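Local coordinates for protein precorrin-3 methylase (Rhodobacter capsulatus, PDB 3NUT) that probably acts as an S-adenosylmethionine-dependent methyltransferase that methylates a precorrin intermediate on the route to adenosylcobalamin (vitamin B12), at residues A139-D144 with F168-S173; I197-A202 with E221-R226. One frame throughout, in Å; residues are numbered along the deposited sequence.

Contact 1 (139-144 with 168-173) closes before contact 2 (197-202 with 221-226) opens, so the two come in series along the chain, their centres about 11 Å apart. Both reach the same mixed sheet, whose strands within this chain run in the order 137-141, 165-169, 227-231, 196-201, 209-214. Contact 1 joins the first two strands and the turns that follow them; contact 2 joins strand 196-201 to the loop leading into 227-231, the strand that lies between 165-169 and 196-201. At this end of the sheet P171 packs on D224 and N170 on M225, and both contacts touch S-adenosyl-L-homocysteine. Together they form part of the pocket wall around its ribose and adenine.

Contact 1 (A139-D144 with F168-S173); sequences AINLSD and FYNPRS. With SAH (S-adenosyl-L-homocysteine), chain E.
I140 and N141 run parallel to F168 and Y169, with Y169 N giving its hydrogen to I140 O and L142 N giving one to Y169 O, each at 2.8 Å. Strand 137-141, helix 149-161 and strand 165-169 make up a beta-alpha-beta unit, and this pairing joins its two parallel strands. On the helix-covered face, L142 lies across F168, its CD1 off-centre above the ring and CD2 3.6 Å from F168 CD1, while I140 CB meets the edge of that ring. L152 and L156 of helix 149-161 pack on this cluster.

Y169 and N141 occupy the other face. N141 holds its CG anti to the backbone N (chi1 -179°), which swings OD1 across to N170. There N170 ND2 donates a 2.7 Å bond to N141 OD1, approaching from well above the carbonyl plane although the acceptor lies close to N170's own amide plane; the two amides are turned 65° apart. A weak bond from S143 N reaches the same OD1. Beyond it, S143 OG gives its proton to N170 O at 2.6 Å, tying the two turns together.

The backbone N and the amide oxygen of N170 turn to the ligand. N170 N donates to O2' of S-adenosyl-L-homocysteine at 3.2 Å, and N170 OD1 stands 2.9 Å from O3'. The Y169 ring meets the ligand carboxylate at its edge, with CE1 3.3 Å from OXT, and its OH bonds to M122 N. Strand 137-141 meets the second subunit, whose D136 accepts from N141 N and whose strand pairs antiparallel at A139, carrying the sheet across the interface.

N141 thus acts as a second-shell residue: its bond to ND2 is likely to hold the rotation of the N170 amide that turns OD1 to the ribose.

Contact 2 (I197-A202 with E221-R226); sequences ILFARA and EMADMR. With SAH (S-adenosyl-L-homocysteine), chain E.
D224 OD1 faces R201 NH1 across the contact and is also gripped by R226 N and the hydroxyl of T227. The bond from R226 N to D224 OD1 (3.1 Å) closes an Asx turn and meets the carboxylate on its anti side. The salt bridge to R201 is long, NH1 standing 3.6 Å from both OD1 and OD2 of D224; OD1 lies at the guanidinium edge, with the two planes 84° apart. R201 reaches it because its chain stays extended from CG to NE.

One backbone hydrogen bond crosses between the segments: A202 N donates to R226 O at 2.7 Å. Beside it, A202 lies over one face of the R226 guanidinium, its CB also 3.7 Å from R226 CG lower on the chain; a bend at chi2 (80°) brings that side chain round beside the adenine amino group.

At the other end M222 CB sits 3.5 Å above the centre of the F199 ring. M222 SD lies obliquely beside the same ring in a Met-aromatic contact, and A223 CB touches F199 CD1. V229 and V213 of the flanking strands also pack on F199.

The Asx turn at D224 is consistent with a fixed backbone before strand 227-231, one that places M225 O 3.2 Å from the ribose O3' of S-adenosyl-L-homocysteine and R226 O against adenine C2.

Contact 1 (A139-D144 with F168-S173)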
# COMPACT_ATOMS: atom_id res chain seq x y z
N ALA A 139 -7.36 4.08 2.55
CA ALA A 139 -6.73 3.93 3.85
C ALA A 139 -7.12 5.10 4.71
O ALA A 139 -7.08 6.26 4.27
CB ALA A 139 -5.21 3.85 3.70
N ILE A 140 -7.49 4.82 5.95
CA ILE A 140 -8.05 5.86 6.81
C ILE A 140 -7.49 5.75 8.22
O ILE A 140 -7.54 4.68 8.85
CB ILE A 140 -9.62 5.82 6.83
CG1 ILE A 140 -10.21 6.14 5.44
CG2 ILE A 140 -10.17 6.81 7.85
CD1 ILE A 140 -11.74 5.88 5.30
N ASN A 141 -6.96 6.86 8.71
CA ASN A 141 -6.43 6.90 10.06
C ASN A 141 -7.55 7.30 11.03
O ASN A 141 -8.15 8.37 10.89
CB ASN A 141 -5.29 7.92 10.08
CG ASN A 141 -4.64 8.05 11.43
OD1 ASN A 141 -4.69 7.15 12.28
ND2 ASN A 141 -3.97 9.19 11.63
N LEU A 142 -7.84 6.44 12.01
CA LEU A 142 -8.93 6.67 12.98
C LEU A 142 -8.48 7.24 14.33
O LEU A 142 -9.31 7.42 15.22
CB LEU A 142 -9.72 5.38 13.26
CG LEU A 142 -10.33 4.55 12.14
CD1 LEU A 142 -11.29 3.57 12.75
CD2 LEU A 142 -11.04 5.37 11.08
N SER A 143 -7.18 7.50 14.49
CA SER A 143 -6.68 8.15 15.70
C SER A 143 -5.99 9.46 15.40
O SER A 143 -5.03 9.83 16.07
CB SER A 143 -5.71 7.24 16.47
OG SER A 143 -6.37 6.07 16.92
N ASP A 144 -6.47 10.19 14.40
CA ASP A 144 -5.91 11.52 14.24
C ASP A 144 -6.64 12.55 15.11
O ASP A 144 -7.77 12.98 14.81
CB ASP A 144 -5.82 11.97 12.78
CG ASP A 144 -4.83 13.11 12.60
OD1 ASP A 144 -4.20 13.51 13.60
OD2 ASP A 144 -4.68 13.63 11.48
N PHE A 168 -8.54 0.63 8.17
CA PHE A 168 -8.41 1.55 9.30
C PHE A 168 -7.10 1.40 10.04
O PHE A 168 -6.80 0.34 10.56
CB PHE A 168 -9.59 1.37 10.28
CG PHE A 168 -10.94 1.63 9.65
CD1 PHE A 168 -11.12 2.68 8.74
CD2 PHE A 168 -12.04 0.82 9.98
CE1 PHE A 168 -12.36 2.92 8.16
CE2 PHE A 168 -13.30 1.06 9.40
CZ PHE A 168 -13.46 2.10 8.49
N TYR A 169 -6.32 2.48 10.07
CA TYR A 169 -5.09 2.53 10.86
C TYR A 169 -5.39 3.24 12.18
O TYR A 169 -6.09 4.26 12.22
CB TYR A 169 -3.97 3.25 10.08
CG TYR A 169 -3.31 2.44 8.96
CD1 TYR A 169 -1.99 2.01 9.07
CD2 TYR A 169 -4.01 2.12 7.79
CE1 TYR A 169 -1.37 1.27 8.04
CE2 TYR A 169 -3.41 1.39 6.77
CZ TYR A 169 -2.09 0.97 6.88
OH TYR A 169 -1.50 0.23 5.85
N ASN A 170 -4.87 2.68 13.27
CA ASN A 170 -5.02 3.28 14.60
C ASN A 170 -6.49 3.29 15.00
O ASN A 170 -7.09 4.34 15.14
CB ASN A 170 -4.47 4.71 14.60
CG ASN A 170 -3.03 4.77 14.17
OD1 ASN A 170 -2.19 4.17 14.80
ND2 ASN A 170 -2.75 5.48 13.10
N PRO A 171 -7.08 2.10 15.18
CA PRO A 171 -8.53 2.08 15.37
C PRO A 171 -8.93 2.56 16.78
O PRO A 171 -9.84 3.38 16.90
CB PRO A 171 -8.91 0.61 15.11
CG PRO A 171 -7.62 -0.14 14.86
CD PRO A 171 -6.50 0.75 15.34
N ARG A 172 -8.22 2.09 17.80
CA ARG A 172 -8.51 2.47 19.18
C ARG A 172 -7.64 3.61 19.71
O ARG A 172 -6.53 3.38 20.17
CB ARG A 172 -8.38 1.27 20.13
CG ARG A 172 -9.15 0.02 19.73
CD ARG A 172 -10.67 0.21 19.60
NE ARG A 172 -11.32 0.90 20.72
CZ ARG A 172 -11.40 0.44 21.97
NH1 ARG A 172 -10.85 -0.72 22.32
NH2 ARG A 172 -12.03 1.17 22.88
N SER A 173 -8.18 4.83 19.66
CA SER A 173 -7.51 6.01 20.23
C SER A 173 -7.47 5.93 21.76
O SER A 173 -8.47 5.60 22.42
CB SER A 173 -8.22 7.29 19.76
OG SER A 173 -7.56 8.47 20.21
N SAH E . 3.54 3.46 8.62
CA SAH E . 2.66 2.40 9.21
CB SAH E . 1.38 3.01 9.80
CG SAH E . 1.66 3.73 11.12
SD SAH E . 0.21 3.95 12.13
C SAH E . 2.33 1.50 8.08
O SAH E . 2.64 1.93 6.98
OXT SAH E . 1.78 0.38 8.18
C5' SAH E . 0.26 2.51 13.18
C4' SAH E . -0.99 1.64 12.99
O4' SAH E . -0.80 0.76 11.87
C3' SAH E . -1.37 0.71 14.15
O3' SAH E . -2.28 1.29 15.10
C2' SAH E . -2.07 -0.44 13.46
O2' SAH E . -3.43 -0.13 13.13
C1' SAH E . -1.30 -0.55 12.16
N9 SAH E . -0.22 -1.55 12.23
C8 SAH E . 1.11 -1.32 12.20
N7 SAH E . 1.80 -2.50 12.27
C5 SAH E . 0.90 -3.52 12.36
C6 SAH E . 0.93 -5.01 12.46
N6 SAH E . 2.09 -5.71 12.49
N1 SAH E . -0.25 -5.68 12.53
C2 SAH E . -1.43 -5.01 12.50
N3 SAH E . -1.52 -3.67 12.41
C4 SAH E . -0.42 -2.88 12.34

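Contact 2 (I197-A202 with E221-R226)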
# COMPACT_ATOMS: atom_id res chain seq x y z
N ILE A 197 -16.39 -7.34 7.83
CA ILE A 197 -15.35 -6.60 8.51
C ILE A 197 -14.37 -7.60 9.10
O ILE A 197 -14.74 -8.67 9.59
CB ILE A 197 -15.89 -5.74 9.67
CG1 ILE A 197 -17.29 -5.16 9.36
CG2 ILE A 197 -14.85 -4.67 10.07
CD1 ILE A 197 -17.35 -4.07 8.26
N LEU A 198 -13.10 -7.20 9.05
CA LEU A 198 -11.98 -8.06 9.40
C LEU A 198 -11.15 -7.33 10.42
O LEU A 198 -10.78 -6.18 10.20
CB LEU A 198 -11.10 -8.32 8.17
CG LEU A 198 -11.50 -9.24 7.03
CD1 LEU A 198 -12.55 -8.64 6.09
CD2 LEU A 198 -10.25 -9.55 6.24
N PHE A 199 -10.85 -8.01 11.51
CA PHE A 199 -9.95 -7.47 12.51
C PHE A 199 -8.68 -8.31 12.44
O PHE A 199 -8.69 -9.52 12.71
CB PHE A 199 -10.57 -7.47 13.91
CG PHE A 199 -11.81 -6.63 14.02
CD1 PHE A 199 -11.74 -5.31 14.45
CD2 PHE A 199 -13.06 -7.16 13.68
CE1 PHE A 199 -12.89 -4.52 14.55
CE2 PHE A 199 -14.21 -6.39 13.77
CZ PHE A 199 -14.12 -5.06 14.21
N ALA A 200 -7.60 -7.66 12.03
CA ALA A 200 -6.34 -8.37 11.85
C ALA A 200 -5.30 -7.84 12.82
O ALA A 200 -4.88 -6.67 12.76
CB ALA A 200 -5.87 -8.32 10.40
N ARG A 201 -4.92 -8.72 13.72
CA ARG A 201 -4.18 -8.34 14.89
C ARG A 201 -2.76 -8.86 14.78
O ARG A 201 -2.54 -10.05 14.53
CB ARG A 201 -4.90 -8.91 16.14
CG ARG A 201 -4.11 -8.79 17.42
CD ARG A 201 -4.75 -9.57 18.59
NE ARG A 201 -3.74 -10.05 19.53
CZ ARG A 201 -3.04 -9.27 20.35
NH1 ARG A 201 -3.23 -7.94 20.35
NH2 ARG A 201 -2.15 -9.80 21.18
N ALA A 202 -1.81 -7.96 14.98
CA ALA A 202 -0.39 -8.32 15.12
C ALA A 202 0.08 -9.10 13.90
O ALA A 202 0.72 -10.16 14.02
CB ALA A 202 -0.13 -9.14 16.42
N GLU A 221 -14.47 -3.35 20.76
CA GLU A 221 -13.44 -4.02 21.55
C GLU A 221 -12.81 -5.20 20.79
O GLU A 221 -11.96 -5.92 21.33
CB GLU A 221 -13.98 -4.42 22.93
CG GLU A 221 -14.92 -5.64 22.97
CD GLU A 221 -16.36 -5.32 22.59
OE1 GLU A 221 -16.67 -4.12 22.36
OE2 GLU A 221 -17.19 -6.27 22.53
N MET A 222 -13.23 -5.39 19.54
CA MET A 222 -12.61 -6.35 18.63
C MET A 222 -11.29 -5.83 18.07
O MET A 222 -10.45 -6.63 17.66
CB MET A 222 -13.55 -6.72 17.50
CG MET A 222 -14.62 -7.65 17.95
SD MET A 222 -15.74 -8.11 16.64
CE MET A 222 -16.78 -9.27 17.55
N ALA A 223 -11.12 -4.51 18.07
CA ALA A 223 -9.88 -3.87 17.68
C ALA A 223 -9.07 -3.43 18.91
O ALA A 223 -9.65 -3.12 19.94
CB ALA A 223 -10.19 -2.66 16.81
N ASP A 224 -7.74 -3.46 18.80
CA ASP A 224 -6.83 -2.71 19.70
C ASP A 224 -5.80 -1.96 18.87
O ASP A 224 -5.96 -1.85 17.65
CB ASP A 224 -6.17 -3.58 20.77
CG ASP A 224 -5.72 -4.93 20.24
OD1 ASP A 224 -4.91 -4.98 19.28
OD2 ASP A 224 -6.17 -5.96 20.80
N MET A 225 -4.75 -1.44 19.50
CA MET A 225 -3.71 -0.69 18.76
C MET A 225 -2.75 -1.57 17.96
O MET A 225 -1.95 -1.08 17.20
CB MET A 225 -2.95 0.29 19.66
CG MET A 225 -3.71 1.61 19.84
SD MET A 225 -4.51 2.15 18.28
CE MET A 225 -3.17 3.16 17.61
N ARG A 226 -2.89 -2.88 18.15
CA ARG A 226 -2.11 -3.90 17.45
C ARG A 226 -2.88 -4.41 16.21
O ARG A 226 -2.60 -5.49 15.68
CB ARG A 226 -1.87 -5.05 18.45
CG ARG A 226 -0.63 -5.91 18.23
CD ARG A 226 0.68 -5.29 18.76
NE ARG A 226 1.83 -5.96 18.13
CZ ARG A 226 2.38 -5.62 16.95
NH1 ARG A 226 1.94 -4.58 16.24
NH2 ARG A 226 3.40 -6.33 16.49
N SAH E . 3.54 3.46 8.62
CA SAH E . 2.66 2.40 9.21
CB SAH E . 1.38 3.01 9.80
CG SAH E . 1.66 3.73 11.12
SD SAH E . 0.21 3.95 12.13
C SAH E . 2.33 1.50 8.08
O SAH E . 2.64 1.93 6.98
OXT SAH E . 1.78 0.38 8.18
C5' SAH E . 0.26 2.51 13.18
C4' SAH E . -0.99 1.64 12.99
O4' SAH E . -0.80 0.76 11.87
C3' SAH E . -1.37 0.71 14.15
O3' SAH E . -2.28 1.29 15.10
C2' SAH E . -2.07 -0.44 13.46
O2' SAH E . -3.43 -0.13 13.13
C1' SAH E . -1.30 -0.55 12.16
N9 SAH E . -0.22 -1.55 12.23
C8 SAH E . 1.11 -1.32 12.20
N7 SAH E . 1.80 -2.50 12.27
C5 SAH E . 0.90 -3.52 12.36
C6 SAH E . 0.93 -5.01 12.46
N6 SAH E . 2.09 -5.71 12.49
N1 SAH E . -0.25 -5.68 12.53
C2 SAH E . -1.43 -5.01 12.50
N3 SAH E . -1.52 -3.67 12.41
C4 SAH E . -0.42 -2.88 12.34